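PDB 5I2U: cellulase from Soil metagenome, which probably hydrolyses the beta-1,4-glucosidic bonds of cellulose as a salt-tolerant glycoside hydrolase of family 5. Local coordinates for residues Phe70-Ala75 against Ala300-Asn305. Numbering follows the deposited sequence.
Sequences FYNKNA and ASADGN
The start of helix 73-81, where N74 lies with its CA 4.9 Å from the CA of D303, packs against an irregular loop that also passes F70, with the CA atoms of F70 and A302 5.1 Å apart. N72 carries the polar part of the contact. Its ND2 donates an almost straight hydrogen bond of 3.0 Å to A302 O, the acceptor lying in the N72 amide plane while the nitrogen stands above the carbonyl plane of A302. The same ND2 also bonds R69 O. N72 is the N-cap of the helix: with chi1 at 67°, its CG sits between the backbone N and the carbonyl carbon, and OD1 turns back to accept A75 N at 2.9 Å and, weakly, N74 N. One amide thus caps the helix and ties it to the loop, its rotation set from both ends. A302 O is further packed by A75 CB at 3.5 Å, and the F70 ring presents its edge to S301 O, with CE1 4.0 Å away. Towards solvent, N74 and D303 run side by side; N74 CB rests 3.3 Å from D303 O. An ST turn, D303 N to S301 OG, shapes the loop. In this TIM barrel the contact joins the first helix after strand 57-61 to the loop between the last barrel strand, 281-286, and helix 313-325, while K73 reaches E116 and E120 on neighbouring helix 104-120.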
loop_
_atom_site.group_PDB
_atom_site.type_symbol
_atom_site.label_atom_id
_atom_site.label_comp_id
_atom_site.label_asym_id
_atom_site.label_seq_id
_atom_site.Cartn_x
_atom_site.Cartn_y
_atom_site.Cartn_z
ATOM N N PHE A 70 4.694 14.821 -6.777
ATOM C CA PHE A 70 4.345 14.586 -5.368
ATOM C C PHE A 70 5.342 13.723 -4.592
ATOM O O PHE A 70 5.198 13.565 -3.376
ATOM C CB PHE A 70 2.937 13.978 -5.273
ATOM C CG PHE A 70 1.876 14.837 -5.885
ATOM C CD1 PHE A 70 1.553 16.064 -5.316
ATOM C CD2 PHE A 70 1.221 14.440 -7.038
ATOM C CE1 PHE A 70 0.588 16.886 -5.891
ATOM C CE2 PHE A 70 0.260 15.250 -7.616
ATOM C CZ PHE A 70 -0.061 16.469 -7.045
ATOM N N TYR A 71 6.331 13.150 -5.268
ATOM C CA TYR A 71 7.355 12.336 -4.600
ATOM C C TYR A 71 8.437 13.283 -4.096
ATOM O O TYR A 71 9.504 13.426 -4.698
ATOM C CB TYR A 71 7.915 11.278 -5.551
ATOM C CG TYR A 71 7.002 10.084 -5.725
ATOM C CD1 TYR A 71 5.788 10.193 -6.410
ATOM C CD2 TYR A 71 7.350 8.847 -5.199
ATOM C CE1 TYR A 71 4.943 9.097 -6.557
ATOM C CE2 TYR A 71 6.513 7.752 -5.341
ATOM C CZ TYR A 71 5.313 7.885 -6.011
ATOM O OH TYR A 71 4.519 6.764 -6.131
ATOM N N ASN A 72 8.141 13.920 -2.975
ATOM C CA ASN A 72 9.061 14.825 -2.318
ATOM C C ASN A 72 8.815 14.845 -0.805
ATOM O O ASN A 72 7.772 14.382 -0.333
ATOM C CB ASN A 72 8.921 16.222 -2.915
ATOM C CG ASN A 72 7.570 16.858 -2.613
ATOM O OD1 ASN A 72 7.361 17.361 -1.527
ATOM N ND2 ASN A 72 6.662 16.856 -3.588
ATOM N N LYS A 73 9.759 15.401 -0.058
ATOM C CA LYS A 73 9.714 15.318 1.396
ATOM C C LYS A 73 8.562 16.094 2.020
ATOM O O LYS A 73 8.001 15.655 3.034
ATOM C CB LYS A 73 11.044 15.747 2.002
ATOM C CG LYS A 73 12.190 14.842 1.574
ATOM C CD LYS A 73 13.360 14.869 2.537
ATOM C CE LYS A 73 14.386 13.827 2.130
ATOM N NZ LYS A 73 15.543 13.793 3.068
ATOM N N ASN A 74 8.190 17.204 1.397
ATOM C CA ASN A 74 7.186 18.096 1.949
ATOM C C ASN A 74 5.773 17.527 1.811
ATOM O O ASN A 74 4.970 17.601 2.749
ATOM C CB ASN A 74 7.292 19.473 1.306
ATOM C CG ASN A 74 8.626 20.171 1.614
ATOM O OD1 ASN A 74 9.286 19.886 2.614
ATOM N ND2 ASN A 74 9.013 21.100 0.751
ATOM N N ALA A 75 5.486 16.927 0.660
ATOM C CA ALA A 75 4.216 16.226 0.466
ATOM C C ALA A 75 4.018 15.150 1.520
ATOM O O ALA A 75 2.942 15.052 2.102
ATOM C CB ALA A 75 4.149 15.611 -0.919
ATOM N N ALA A 300 -2.896 22.380 -7.205
ATOM C CA ALA A 300 -2.271 22.104 -5.923
ATOM C C ALA A 300 -0.747 22.143 -6.013
ATOM O O ALA A 300 -0.175 21.730 -7.018
ATOM C CB ALA A 300 -2.734 20.764 -5.400
ATOM N N SER A 301 -0.098 22.675 -4.974
ATOM C CA SER A 301 1.367 22.653 -4.895
ATOM C C SER A 301 1.849 21.217 -4.742
ATOM O O SER A 301 1.180 20.396 -4.098
ATOM C CB SER A 301 1.860 23.484 -3.711
ATOM O OG SER A 301 3.266 23.386 -3.555
ATOM N N ALA A 302 2.991 20.915 -5.343
ATOM C CA ALA A 302 3.721 19.665 -5.065
ATOM C C ALA A 302 4.099 19.527 -3.587
ATOM O O ALA A 302 4.142 18.414 -3.058
ATOM C CB ALA A 302 4.977 19.579 -5.922
ATOM N N ASP A 303 4.356 20.654 -2.925
ATOM C CA ASP A 303 4.883 20.658 -1.558
ATOM C C ASP A 303 3.831 20.501 -0.454
ATOM O O ASP A 303 4.207 20.378 0.712
ATOM C CB ASP A 303 5.697 21.941 -1.316
ATOM C CG ASP A 303 6.827 22.100 -2.303
ATOM O OD1 ASP A 303 7.586 21.130 -2.514
ATOM O OD2 ASP A 303 6.949 23.196 -2.882
ATOM N N GLY A 304 2.540 20.486 -0.801
ATOM C CA GLY A 304 1.480 20.372 0.195
ATOM C C GLY A 304 0.769 21.693 0.445
ATOM O O GLY A 304 0.626 22.493 -0.469
ATOM N N ASN A 305 0.348 21.903 1.697
ATOM C CA ASN A 305 -0.533 23.001 2.118
ATOM C C ASN A 305 -1.833 23.074 1.334
ATOM O O ASN A 305 -2.298 24.157 0.974
ATOM C CB ASN A 305 0.204 24.341 2.066
ATOM C CG ASN A 305 1.373 24.377 3.005
ATOM O OD1 ASN A 305 1.258 24.869 4.131
ATOM N ND2 ASN A 305 2.499 23.821 2.575
#